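Local coordinates for protein Ala-tRNApro hydrolase ProX (Aeropyrum pernix, PDB 1WDV) that probably hydrolyses mischarged alanyl-tRNA(Pro), acting as a free-standing aminoacyl-tRNA deacylase that edits errors of prolyl-tRNA synthetase, at residues A[3-8]-A[99-104]; A[42-47]-A[58-63]; A[50-55]-A[75-80]; A[109-114]-A[138-143]; A[118-123]-A[131-136]. All coordinates share one frame; numbering follows the deposited sequence.

In the fold
The N-terminal helix opens interaction 1, which reaches across 90 residues to the loop before strand 108-112 and so closes the longest loop of the five. Nested inside it, interaction 2 zips up the hairpin of strands 43-50 and 55-61, and interaction 3 joins the turn of that hairpin to the start of strand 79-81; these two cross along the chain. Interaction 4 follows in series, laying helix 136-143 on strand 108-112 of the same mixed sheet, and encloses interaction 5, the hairpin of the smaller antiparallel sheet. Pro100, Leu139 and Phe134 bring interactions 1, 4 and 5 together; interaction 3 touches interaction 2 alone of the others and lies about 17 Å from interaction 5 between nearest atoms.

Interaction 1: residues A[3-8]-A[99-104]; sequences EKVEEW and PPVALP
Trp8 lays one face of its indole over Val101, and this is the tight part of the contact between the N-terminal helix and the loop 99-104. Val101 CG1 stands 3.6 Å from the centroid of the Trp8 six-membered ring, only 13° off the ring normal, a CH-pi contact over the face. A chi1 of -172° swings the indole away from the Trp8 backbone N and out to the loop, and the two side chains cross at about a right angle. The same face also receives the backbone of Ala102, whose N lies 3.8 Å from Trp8 CD1. One turn earlier, Val5 turns its CG2 branch to the ring of Pro99, 3.7 Å from Pro99 CB, while Val5 CG1 comes no nearer than 4.4 Å to Val101 CG2. Ala102 suits its place because a lone methyl fits against the helix backbone, its CB 3.8 Å from Lys4 O.

Toward solvent the packing thins. Lys4 brings little more than its CB to Ala102, and its extended chain carries the amine onward. Trp16 also meets the Trp8 ring, and Leu139 of helix 136-143 packs on Val101. Cohesion across these two segments is thus apolar, resting on dispersion and the pi face of one indole, so this part of the helix is probably held by apolar packing rather than by polar bonds across the contact.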
# COMPACT_ATOMS: atom_id res chain seq x y z
N GLU A 3 1.72 9.84 12.66
CA GLU A 3 1.95 11.31 12.54
C GLU A 3 2.30 11.71 11.12
O GLU A 3 1.71 12.64 10.58
CB GLU A 3 3.06 11.77 13.49
CG GLU A 3 4.44 11.16 13.21
CD GLU A 3 5.49 11.53 14.25
OE1 GLU A 3 5.29 11.20 15.44
OE2 GLU A 3 6.52 12.15 13.88
N LYS A 4 3.26 11.01 10.52
CA LYS A 4 3.68 11.34 9.16
C LYS A 4 2.54 11.19 8.15
O LYS A 4 2.41 12.01 7.26
CB LYS A 4 4.86 10.46 8.72
CG LYS A 4 6.12 10.59 9.59
CD LYS A 4 7.35 9.98 8.89
CE LYS A 4 8.58 10.08 9.79
NZ LYS A 4 9.86 10.07 9.02
N VAL A 5 1.73 10.14 8.30
CA VAL A 5 0.64 9.95 7.36
C VAL A 5 -0.40 11.05 7.52
O VAL A 5 -0.86 11.60 6.54
CB VAL A 5 -0.02 8.55 7.56
CG1 VAL A 5 -1.22 8.40 6.66
CG2 VAL A 5 1.00 7.50 7.27
N GLU A 6 -0.75 11.37 8.77
CA GLU A 6 -1.72 12.44 9.02
C GLU A 6 -1.21 13.78 8.49
O GLU A 6 -1.98 14.55 7.90
CB GLU A 6 -2.02 12.56 10.53
CG GLU A 6 -2.89 11.43 11.08
CD GLU A 6 -2.97 11.42 12.61
OE1 GLU A 6 -3.53 12.39 13.19
OE2 GLU A 6 -2.49 10.44 13.23
N GLU A 7 0.07 14.05 8.71
CA GLU A 7 0.70 15.29 8.24
C GLU A 7 0.72 15.34 6.70
O GLU A 7 0.61 16.41 6.10
CB GLU A 7 2.14 15.41 8.78
CG GLU A 7 2.31 15.45 10.32
CD GLU A 7 3.79 15.32 10.79
OE1 GLU A 7 4.48 14.34 10.40
OE2 GLU A 7 4.28 16.20 11.54
N TRP A 8 0.83 14.18 6.06
CA TRP A 8 0.88 14.13 4.61
C TRP A 8 -0.48 14.52 4.04
O TRP A 8 -0.58 15.28 3.09
CB TRP A 8 1.27 12.70 4.16
CG TRP A 8 1.54 12.56 2.69
CD1 TRP A 8 2.75 12.63 2.07
CD2 TRP A 8 0.57 12.33 1.65
NE1 TRP A 8 2.61 12.47 0.71
CE2 TRP A 8 1.28 12.28 0.42
CE3 TRP A 8 -0.81 12.16 1.63
CZ2 TRP A 8 0.64 12.07 -0.80
CZ3 TRP A 8 -1.45 11.95 0.41
CH2 TRP A 8 -0.72 11.91 -0.80
N PRO A 99 2.01 2.35 5.00
CA PRO A 99 1.13 3.24 4.22
C PRO A 99 1.62 3.39 2.78
O PRO A 99 2.76 3.10 2.47
CB PRO A 99 1.21 4.55 4.98
CG PRO A 99 2.70 4.56 5.42
CD PRO A 99 2.98 3.12 5.80
N PRO A 100 0.74 3.87 1.88
CA PRO A 100 1.11 4.06 0.47
C PRO A 100 1.65 5.48 0.23
O PRO A 100 2.01 5.85 -0.90
CB PRO A 100 -0.21 3.80 -0.26
CG PRO A 100 -1.22 4.38 0.68
CD PRO A 100 -0.74 3.89 2.05
N VAL A 101 1.71 6.28 1.29
CA VAL A 101 2.23 7.64 1.20
C VAL A 101 3.11 7.89 2.42
O VAL A 101 3.11 7.10 3.37
CB VAL A 101 1.09 8.69 1.19
CG1 VAL A 101 0.22 8.51 -0.04
CG2 VAL A 101 0.25 8.60 2.48
N ALA A 102 3.86 8.99 2.37
CA ALA A 102 4.76 9.37 3.46
C ALA A 102 5.86 8.33 3.73
O ALA A 102 6.32 8.14 4.88
CB ALA A 102 3.94 9.65 4.73
N LEU A 103 6.30 7.67 2.66
CA LEU A 103 7.40 6.72 2.72
C LEU A 103 8.68 7.47 2.30
O LEU A 103 8.59 8.62 1.78
CB LEU A 103 7.16 5.58 1.70
CG LEU A 103 5.93 4.71 1.88
CD1 LEU A 103 5.72 3.85 0.64
CD2 LEU A 103 6.12 3.84 3.15
N PRO A 104 9.87 6.88 2.54
CA PRO A 104 11.11 7.56 2.13
C PRO A 104 10.99 7.84 0.62
O PRO A 104 10.47 7.01 -0.15
CB PRO A 104 12.20 6.56 2.50
CG PRO A 104 11.64 5.97 3.80
CD PRO A 104 10.16 5.73 3.42

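Interaction 2: residues A[42-47]-A[58-63]; sequences IVKTLI and VVIPGD
Strands 43-47 and 58-61 run antiparallel with their axes 145° apart, joined by two reciprocal pairs of backbone hydrogen bonds, Lys44 with Ile60 and Leu46 with Val58. The bond from Leu46 N to Val58 O is nearly straight at its hydrogen (176°); its return bond, Val58 N to Leu46 O, is 2.8 Å long. Between these pairs Thr45 faces Val59 as a non-hydrogen-bonded pair, and Val59 CA approaches Lys44 O at 3.3 Å in a CA-H...O contact.

On the face carrying Lys44, Leu46 and Ile60, the isoleucine is the shared partner. Its CG1 lies between backbone N and carbonyl carbon (chi1 69°), which swings CD1 across to the neighbouring strand. There Ile60 CD1 meets Leu46 CD1 at 3.6 Å, the two side chains at about a right angle; Lys44 CE also touches Ile60 CD1. Lys44 suits this place through its long aliphatic chain, which lies obliquely over Ile60 and carries NZ to a weak hydrogen bond with Lys64 O. Elsewhere, Val43 CB rests 3.7 Å from Val59 CG1. Beta-branched residues favour extended strands and fill the interior, while the buried Thr45 hydroxyl is satisfied by Val98 O.

The result is a classic antiparallel beta hairpin, placed in the middle of the five-stranded mixed sheet of this editing-domain fold, where Val59 pairs onward with strand 108-112.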
# COMPACT_ATOMS: atom_id res chain seq x y z
N ILE A 42 -9.58 -3.90 1.02
CA ILE A 42 -8.51 -3.77 2.02
C ILE A 42 -7.23 -3.90 1.17
O ILE A 42 -6.91 -5.00 0.69
CB ILE A 42 -8.51 -4.91 3.04
CG1 ILE A 42 -9.87 -4.99 3.73
CG2 ILE A 42 -7.37 -4.70 4.04
CD1 ILE A 42 -10.33 -3.70 4.52
N VAL A 43 -6.49 -2.83 0.98
CA VAL A 43 -5.33 -2.93 0.11
C VAL A 43 -4.04 -3.06 0.87
O VAL A 43 -3.88 -2.49 1.95
CB VAL A 43 -5.24 -1.72 -0.84
CG1 VAL A 43 -6.44 -1.70 -1.76
CG2 VAL A 43 -5.20 -0.41 -0.04
N LYS A 44 -3.12 -3.84 0.31
CA LYS A 44 -1.84 -3.98 0.98
C LYS A 44 -0.76 -3.28 0.18
O LYS A 44 -0.82 -3.26 -1.04
CB LYS A 44 -1.50 -5.46 1.17
CG LYS A 44 -1.80 -6.34 0.00
CD LYS A 44 -2.23 -7.72 0.51
CE LYS A 44 -2.39 -8.74 -0.62
NZ LYS A 44 -2.54 -10.12 -0.06
N THR A 45 0.16 -2.64 0.90
CA THR A 45 1.30 -1.93 0.33
C THR A 45 2.43 -2.92 0.48
O THR A 45 2.93 -3.13 1.58
CB THR A 45 1.68 -0.67 1.14
OG1 THR A 45 0.56 0.22 1.21
CG2 THR A 45 2.80 0.08 0.47
N LEU A 46 2.82 -3.56 -0.62
CA LEU A 46 3.89 -4.54 -0.59
C LEU A 46 5.20 -3.94 -1.01
O LEU A 46 5.29 -3.30 -2.05
CB LEU A 46 3.58 -5.69 -1.54
CG LEU A 46 2.24 -6.39 -1.29
CD1 LEU A 46 2.01 -7.45 -2.41
CD2 LEU A 46 2.25 -7.02 0.10
N ILE A 47 6.25 -4.15 -0.22
CA ILE A 47 7.55 -3.61 -0.63
C ILE A 47 8.26 -4.64 -1.51
O ILE A 47 8.41 -5.83 -1.15
CB ILE A 47 8.41 -3.25 0.59
CG1 ILE A 47 7.66 -2.25 1.48
CG2 ILE A 47 9.75 -2.68 0.16
CD1 ILE A 47 7.30 -0.90 0.79
N VAL A 58 4.05 -1.42 -3.73
CA VAL A 58 3.06 -1.86 -4.70
C VAL A 58 1.73 -2.11 -3.99
O VAL A 58 1.63 -2.99 -3.15
CB VAL A 58 3.58 -3.17 -5.38
CG1 VAL A 58 2.65 -3.57 -6.56
CG2 VAL A 58 5.03 -2.94 -5.88
N VAL A 59 0.72 -1.33 -4.36
CA VAL A 59 -0.59 -1.42 -3.75
C VAL A 59 -1.51 -2.31 -4.55
O VAL A 59 -1.81 -2.03 -5.71
CB VAL A 59 -1.24 -0.02 -3.62
CG1 VAL A 59 -2.54 -0.12 -2.89
CG2 VAL A 59 -0.28 0.92 -2.85
N ILE A 60 -1.95 -3.41 -3.91
CA ILE A 60 -2.83 -4.37 -4.57
C ILE A 60 -4.03 -4.73 -3.71
O ILE A 60 -4.05 -4.47 -2.50
CB ILE A 60 -2.08 -5.70 -4.94
CG1 ILE A 60 -1.70 -6.47 -3.68
CG2 ILE A 60 -0.78 -5.37 -5.75
CD1 ILE A 60 -1.17 -7.91 -3.99
N PRO A 61 -5.09 -5.28 -4.33
CA PRO A 61 -6.31 -5.70 -3.63
C PRO A 61 -5.97 -6.76 -2.60
O PRO A 61 -5.09 -7.58 -2.81
CB PRO A 61 -7.19 -6.27 -4.73
CG PRO A 61 -6.67 -5.63 -5.97
CD PRO A 61 -5.19 -5.56 -5.77
N GLY A 62 -6.70 -6.77 -1.49
CA GLY A 62 -6.42 -7.70 -0.42
C GLY A 62 -6.64 -9.16 -0.72
O GLY A 62 -6.05 -10.03 -0.03
N ASP A 63 -7.49 -9.44 -1.72
CA ASP A 63 -7.77 -10.81 -2.11
C ASP A 63 -6.86 -11.30 -3.24
O ASP A 63 -7.14 -12.33 -3.85
CB ASP A 63 -9.26 -11.00 -2.47
CG ASP A 63 -9.74 -10.07 -3.59
OD1 ASP A 63 -9.00 -9.16 -3.99
OD2 ASP A 63 -10.89 -10.26 -4.05

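Interaction 3: residues A[50-55]-A[75-80]; sequences DNAGGV and AGKPVR
The turn of the beta hairpin formed by strands 43-50 and 55-61 is shaped by an Asx turn at Asp50, and it meets the loop that leads from helix 68-75 into strand 79-81. Asp50 OD1 accepts from Ala52 N and from Gly54 N, both at 2.8 Å and from opposite faces of the carboxylate plane. The group is placed for this by a chi1 of 64°, which sets CG between the backbone N and the carbonyl carbon and folds the carboxylate back over its own turn. Aspartate suits the position because a short side chain with two oxygens can hold the turn with one oxygen and bind Tyr56 OH and a water with the other. Glycine suits Gly53, whose positive phi would jam a CB against the preceding carbonyl, and also Gly54, where a CB would clash with Asp50 OD2.

Across the contact, Asp50 and Val79 form an antiparallel non-hydrogen-bonded pair, with Val79 CG1 3.8 Å from Asp50 CB. Next to it, Asn51 N makes a weak, bent bond to Pro78 O (3.1 Å, 128° at the hydrogen). The Asn51 amide crosses the Pro78 ring obliquely, OD1 and ND2 both touching Pro78 CD. Lys77 extends obliquely past Asp50, and its end lies by the Ala52 methyl, NZ 3.7 Å from Ala52 CB and CD and CE a little further.

The separation of Asp50 OD2 from Lys77 NZ is too great for a salt bridge, yet a water bridges them, donating to Asp50 OD2 at 2.8 Å and weakly accepting from Lys77 NZ at 3.4 Å.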
# COMPACT_ATOMS: atom_id res chain seq x y z
N ASP A 50 14.44 -4.61 -6.29
CA ASP A 50 15.08 -5.14 -7.48
C ASP A 50 16.53 -5.46 -7.10
O ASP A 50 16.94 -5.25 -5.95
CB ASP A 50 14.97 -4.19 -8.70
CG ASP A 50 15.70 -2.85 -8.53
OD1 ASP A 50 16.77 -2.80 -7.89
OD2 ASP A 50 15.20 -1.83 -9.09
N ASN A 51 17.31 -6.01 -8.02
CA ASN A 51 18.68 -6.36 -7.66
C ASN A 51 19.73 -5.25 -7.81
O ASN A 51 20.94 -5.53 -7.83
CB ASN A 51 19.11 -7.60 -8.44
CG ASN A 51 19.25 -7.33 -9.93
OD1 ASN A 51 18.84 -6.28 -10.44
ND2 ASN A 51 19.83 -8.29 -10.64
N ALA A 52 19.29 -4.00 -7.89
CA ALA A 52 20.20 -2.88 -8.02
C ALA A 52 19.87 -1.73 -7.06
O ALA A 52 20.05 -0.57 -7.40
CB ALA A 52 20.21 -2.36 -9.47
N GLY A 53 19.37 -2.07 -5.87
CA GLY A 53 19.05 -1.06 -4.89
C GLY A 53 17.70 -0.37 -5.03
O GLY A 53 17.37 0.51 -4.23
N GLY A 54 16.91 -0.76 -6.02
CA GLY A 54 15.61 -0.13 -6.21
C GLY A 54 14.55 -0.66 -5.25
O GLY A 54 14.53 -1.85 -4.92
N VAL A 55 13.68 0.23 -4.80
CA VAL A 55 12.66 -0.17 -3.85
C VAL A 55 11.33 0.35 -4.34
O VAL A 55 11.20 1.53 -4.68
CB VAL A 55 12.93 0.39 -2.45
CG1 VAL A 55 11.87 -0.14 -1.47
CG2 VAL A 55 14.36 -0.04 -2.00
N ALA A 75 9.87 -3.25 -13.59
CA ALA A 75 11.16 -2.79 -13.09
C ALA A 75 12.26 -2.88 -14.14
O ALA A 75 13.19 -2.07 -14.15
CB ALA A 75 11.58 -3.62 -11.84
N GLY A 76 12.14 -3.87 -15.02
CA GLY A 76 13.13 -4.07 -16.06
C GLY A 76 14.36 -4.76 -15.48
O GLY A 76 15.40 -4.83 -16.12
N LYS A 77 14.21 -5.28 -14.26
CA LYS A 77 15.29 -5.96 -13.54
C LYS A 77 14.69 -7.05 -12.67
O LYS A 77 13.52 -7.01 -12.36
CB LYS A 77 15.99 -4.96 -12.59
CG LYS A 77 16.79 -3.88 -13.26
CD LYS A 77 17.31 -2.90 -12.25
CE LYS A 77 18.15 -1.83 -12.94
NZ LYS A 77 18.30 -0.64 -12.07
N PRO A 78 15.51 -8.04 -12.27
CA PRO A 78 15.02 -9.13 -11.42
C PRO A 78 14.48 -8.51 -10.12
O PRO A 78 15.09 -7.58 -9.58
CB PRO A 78 16.27 -9.96 -11.16
CG PRO A 78 17.11 -9.72 -12.41
CD PRO A 78 16.93 -8.23 -12.61
N VAL A 79 13.37 -9.02 -9.61
CA VAL A 79 12.81 -8.49 -8.36
C VAL A 79 12.39 -9.57 -7.39
O VAL A 79 12.30 -10.75 -7.74
CB VAL A 79 11.54 -7.61 -8.59
CG1 VAL A 79 11.91 -6.39 -9.42
CG2 VAL A 79 10.45 -8.42 -9.29
N ARG A 80 12.13 -9.16 -6.15
CA ARG A 80 11.66 -10.10 -5.14
C ARG A 80 10.92 -9.29 -4.10
O ARG A 80 11.02 -8.08 -4.06
CB ARG A 80 12.82 -10.85 -4.46
CG ARG A 80 13.71 -10.00 -3.53
CD ARG A 80 14.64 -10.93 -2.76
NE ARG A 80 15.68 -10.22 -2.00
CZ ARG A 80 15.53 -9.63 -0.82
NH1 ARG A 80 14.35 -9.66 -0.21
NH2 ARG A 80 16.57 -9.04 -0.21
O HOH W 1 16.49 0.63 -9.49

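Interaction 4: residues A[109-114]-A[138-143]; sequences LVVDRI and ELVEAT
Leu109 and Leu139 reach toward each other tip to tip, Leu109 CD2 meeting Leu139 CD1 at 3.9 Å between strand 109-112 and helix 138-143. Both leucines have CG anti to the backbone N (chi1 -179° and 170°), which stretches each side chain into the space between sheet and helix; the segment axes are 9.7 Å apart, a gap that branched aliphatic chains can fill. The other methyl of Leu139, CD2, passes obliquely by Val111 CG2 at 3.8 Å, so the leucine spans two strand residues that point to the same side. Val111 is met a second time by Val140, whose CG2 branch lies 4.0 Å from Val111 CB.

Near the helix end, Thr143 crosses Leu109 at about a right angle, with OG1 3.5 Å from Leu109 CD2. Thr143 OG1 donates to Leu139 O at 2.7 Å and also bonds Ala145 N, so threonine can sit beside a leucine methyl with its polar atom satisfied. Trp16 and Val101 also pack on Leu139, while strand 146-148 pairs with 109-112 along its edge. Since every contact across the two segments is van der Waals in kind, helix and sheet are joined here by hydrophobic burial, with the Thr143 hydroxyl satisfied by its own helix and by Ala145 N.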
# COMPACT_ATOMS: atom_id res chain seq x y z
N LEU A 109 6.22 4.27 -6.06
CA LEU A 109 4.87 3.74 -5.85
C LEU A 109 4.22 3.20 -7.13
O LEU A 109 4.28 3.84 -8.19
CB LEU A 109 3.99 4.85 -5.26
CG LEU A 109 2.53 4.53 -4.94
CD1 LEU A 109 2.51 3.51 -3.81
CD2 LEU A 109 1.78 5.79 -4.53
N VAL A 110 3.62 2.02 -7.02
CA VAL A 110 2.93 1.35 -8.14
C VAL A 110 1.54 0.97 -7.63
O VAL A 110 1.42 0.40 -6.55
CB VAL A 110 3.69 0.05 -8.57
CG1 VAL A 110 2.94 -0.66 -9.71
CG2 VAL A 110 5.13 0.37 -8.99
N VAL A 111 0.50 1.26 -8.40
CA VAL A 111 -0.88 0.95 -7.98
C VAL A 111 -1.53 0.01 -8.98
O VAL A 111 -1.49 0.27 -10.19
CB VAL A 111 -1.71 2.26 -7.86
CG1 VAL A 111 -3.16 1.94 -7.49
CG2 VAL A 111 -1.12 3.13 -6.75
N ASP A 112 -2.09 -1.10 -8.50
CA ASP A 112 -2.74 -2.01 -9.44
C ASP A 112 -4.00 -1.37 -10.02
O ASP A 112 -4.84 -0.87 -9.29
CB ASP A 112 -3.12 -3.32 -8.79
CG ASP A 112 -3.50 -4.35 -9.84
OD1 ASP A 112 -4.61 -4.26 -10.42
OD2 ASP A 112 -2.69 -5.23 -10.13
N ARG A 113 -4.14 -1.41 -11.35
CA ARG A 113 -5.27 -0.73 -11.96
C ARG A 113 -6.64 -1.27 -11.59
O ARG A 113 -7.63 -0.55 -11.72
CB ARG A 113 -5.13 -0.68 -13.51
CG ARG A 113 -5.96 -1.67 -14.27
CD ARG A 113 -5.71 -1.65 -15.77
NE ARG A 113 -4.31 -1.84 -16.13
CZ ARG A 113 -3.50 -0.86 -16.51
NH1 ARG A 113 -3.93 0.40 -16.60
NH2 ARG A 113 -2.24 -1.14 -16.83
N ILE A 114 -6.71 -2.52 -11.12
CA ILE A 114 -8.02 -3.06 -10.73
C ILE A 114 -8.62 -2.23 -9.59
O ILE A 114 -9.84 -2.23 -9.37
CB ILE A 114 -7.91 -4.57 -10.34
CG1 ILE A 114 -9.31 -5.18 -10.23
CG2 ILE A 114 -7.22 -4.74 -9.03
CD1 ILE A 114 -9.30 -6.69 -10.20
N GLU A 138 -7.24 9.33 -6.35
CA GLU A 138 -6.62 10.50 -5.73
C GLU A 138 -5.17 10.19 -5.37
O GLU A 138 -4.30 11.06 -5.48
CB GLU A 138 -7.40 10.95 -4.49
CG GLU A 138 -8.81 11.50 -4.83
CD GLU A 138 -9.60 11.95 -3.60
OE1 GLU A 138 -9.11 11.81 -2.46
OE2 GLU A 138 -10.73 12.46 -3.78
N LEU A 139 -4.90 8.95 -4.99
CA LEU A 139 -3.56 8.56 -4.64
C LEU A 139 -2.68 8.66 -5.89
O LEU A 139 -1.58 9.21 -5.86
CB LEU A 139 -3.55 7.12 -4.11
CG LEU A 139 -2.15 6.54 -3.94
CD1 LEU A 139 -1.43 7.28 -2.85
CD2 LEU A 139 -2.25 5.02 -3.61
N VAL A 140 -3.17 8.12 -6.98
CA VAL A 140 -2.41 8.15 -8.22
C VAL A 140 -2.15 9.58 -8.65
O VAL A 140 -1.00 9.94 -8.96
CB VAL A 140 -3.12 7.35 -9.32
CG1 VAL A 140 -2.39 7.47 -10.65
CG2 VAL A 140 -3.15 5.87 -8.92
N GLU A 141 -3.18 10.41 -8.64
CA GLU A 141 -3.00 11.78 -9.09
C GLU A 141 -2.02 12.56 -8.21
O GLU A 141 -1.19 13.33 -8.71
CB GLU A 141 -4.33 12.51 -9.16
CG GLU A 141 -4.19 13.93 -9.69
CD GLU A 141 -5.50 14.55 -10.08
OE1 GLU A 141 -6.11 14.06 -11.06
OE2 GLU A 141 -5.91 15.52 -9.42
N ALA A 142 -2.09 12.34 -6.90
CA ALA A 142 -1.22 13.06 -5.98
C ALA A 142 0.24 12.66 -6.01
O ALA A 142 1.12 13.46 -5.69
CB ALA A 142 -1.75 12.91 -4.56
N THR A 143 0.51 11.44 -6.45
CA THR A 143 1.88 10.93 -6.41
C THR A 143 2.55 10.66 -7.74
O THR A 143 3.78 10.48 -7.80
CB THR A 143 1.89 9.60 -5.65
OG1 THR A 143 1.05 8.67 -6.35
CG2 THR A 143 1.37 9.77 -4.23

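Interaction 5: residues A[118-123]-A[131-136]; sequences RKKVYG and LLEFSP
Phe134 has CG between its backbone N and carbonyl carbon (chi1 74°), and Val121 has CG1 beside its backbone N (chi1 -63°), which leaves CG2 between the N and the carbonyl carbon; together these bring the CG2 methyl over one face of the ring. Val121 CG2 lies 3.7 Å from the Phe134 ring centroid in a CH-pi contact; the same methyl touches Pro136 CG at 3.6 Å. Gly123 N comes to the ring edge, and glycine suits that site because a CB would run into Phe134 CE2. Trp16 and Val43 pack on Phe134 as well.

On the face of the sheet that carries Tyr122 and Glu133, the two lie side by side, pointing the same way, carboxylate and ring planes 72° apart. Lys120 crosses Glu133 obliquely, its CD 3.6 Å from Glu133 CG, and makes a long salt bridge, NZ to OE2 3.9 Å, supplemented by a bridging water. A second water links Tyr122 OH with Glu133 OE1, whose main partner is Arg17.

Reciprocal backbone bonds join Val121 with Phe134 and Gly123 with Leu132. This is an antiparallel beta hairpin, extended by strand 17-20 into a small three-stranded sheet, and Ser135 then N-caps helix 136-143 through Glu138 N.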
# COMPACT_ATOMS: atom_id res chain seq x y z
N ARG A 118 -12.63 1.66 -7.81
CA ARG A 118 -13.15 1.70 -6.44
C ARG A 118 -12.98 3.09 -5.84
O ARG A 118 -11.87 3.64 -5.83
CB ARG A 118 -12.45 0.64 -5.56
CG ARG A 118 -13.12 0.46 -4.19
CD ARG A 118 -14.36 -0.42 -4.27
NE ARG A 118 -14.02 -1.83 -4.44
CZ ARG A 118 -14.93 -2.79 -4.51
NH1 ARG A 118 -16.22 -2.47 -4.46
NH2 ARG A 118 -14.57 -4.06 -4.58
N LYS A 119 -14.06 3.69 -5.35
CA LYS A 119 -13.93 5.04 -4.82
C LYS A 119 -13.22 5.10 -3.49
O LYS A 119 -12.51 6.07 -3.21
CB LYS A 119 -15.31 5.69 -4.68
CG LYS A 119 -16.01 5.81 -6.03
CD LYS A 119 -16.98 6.98 -6.10
CE LYS A 119 -17.24 7.36 -7.56
NZ LYS A 119 -18.09 8.57 -7.67
N LYS A 120 -13.37 4.06 -2.68
CA LYS A 120 -12.77 4.06 -1.35
C LYS A 120 -12.16 2.71 -1.01
O LYS A 120 -12.76 1.65 -1.24
CB LYS A 120 -13.86 4.41 -0.33
CG LYS A 120 -13.45 4.38 1.12
CD LYS A 120 -14.60 4.94 1.98
CE LYS A 120 -14.95 6.37 1.55
NZ LYS A 120 -16.11 6.97 2.30
N VAL A 121 -10.93 2.74 -0.52
CA VAL A 121 -10.25 1.51 -0.10
C VAL A 121 -9.58 1.81 1.23
O VAL A 121 -9.53 2.97 1.67
CB VAL A 121 -9.19 0.99 -1.12
CG1 VAL A 121 -9.90 0.61 -2.44
CG2 VAL A 121 -8.12 2.04 -1.37
N TYR A 122 -9.09 0.76 1.88
CA TYR A 122 -8.49 0.92 3.20
C TYR A 122 -7.11 0.31 3.20
O TYR A 122 -6.98 -0.92 3.07
CB TYR A 122 -9.37 0.24 4.26
CG TYR A 122 -10.79 0.73 4.26
CD1 TYR A 122 -11.75 0.16 3.42
CD2 TYR A 122 -11.15 1.84 5.02
CE1 TYR A 122 -13.04 0.69 3.34
CE2 TYR A 122 -12.42 2.37 4.95
CZ TYR A 122 -13.36 1.80 4.11
OH TYR A 122 -14.62 2.36 4.02
N GLY A 123 -6.09 1.16 3.34
CA GLY A 123 -4.72 0.69 3.32
C GLY A 123 -4.00 0.83 4.66
O GLY A 123 -4.64 1.07 5.69
N LEU A 131 -5.91 2.07 9.85
CA LEU A 131 -6.15 1.88 8.44
C LEU A 131 -6.38 3.24 7.78
O LEU A 131 -7.05 4.11 8.33
CB LEU A 131 -7.38 0.99 8.23
CG LEU A 131 -7.17 -0.44 8.76
CD1 LEU A 131 -8.53 -1.06 9.05
CD2 LEU A 131 -6.43 -1.27 7.72
N LEU A 132 -5.81 3.43 6.59
CA LEU A 132 -5.99 4.69 5.88
C LEU A 132 -7.12 4.55 4.87
O LEU A 132 -7.04 3.73 3.95
CB LEU A 132 -4.72 5.05 5.11
CG LEU A 132 -4.79 6.26 4.15
CD1 LEU A 132 -5.01 7.53 4.96
CD2 LEU A 132 -3.49 6.35 3.35
N GLU A 133 -8.19 5.33 5.05
CA GLU A 133 -9.31 5.30 4.13
C GLU A 133 -8.97 6.32 3.06
O GLU A 133 -8.83 7.53 3.36
CB GLU A 133 -10.59 5.72 4.85
CG GLU A 133 -11.80 5.86 3.96
CD GLU A 133 -12.93 6.53 4.74
OE1 GLU A 133 -13.64 5.83 5.48
OE2 GLU A 133 -13.06 7.76 4.66
N PHE A 134 -8.82 5.86 1.82
CA PHE A 134 -8.44 6.76 0.72
C PHE A 134 -9.00 6.36 -0.65
O PHE A 134 -9.52 5.28 -0.85
CB PHE A 134 -6.90 6.85 0.63
CG PHE A 134 -6.22 5.62 0.06
CD1 PHE A 134 -5.88 5.56 -1.30
CD2 PHE A 134 -5.88 4.54 0.88
CE1 PHE A 134 -5.22 4.44 -1.82
CE2 PHE A 134 -5.22 3.41 0.37
CZ PHE A 134 -4.89 3.36 -0.99
N SER A 135 -8.84 7.26 -1.61
CA SER A 135 -9.31 7.03 -2.98
C SER A 135 -8.11 6.66 -3.84
O SER A 135 -7.15 7.41 -3.91
CB SER A 135 -9.90 8.31 -3.56
OG SER A 135 -9.86 8.27 -4.99
N PRO A 136 -8.16 5.50 -4.51
CA PRO A 136 -7.06 5.07 -5.37
C PRO A 136 -6.74 6.12 -6.44
O PRO A 136 -5.58 6.47 -6.66
CB PRO A 136 -7.58 3.77 -5.98
CG PRO A 136 -8.36 3.18 -4.82
CD PRO A 136 -9.12 4.40 -4.28
O HOH W 2 -15.67 8.57 4.55
O HOH W 3 -15.41 3.99 6.17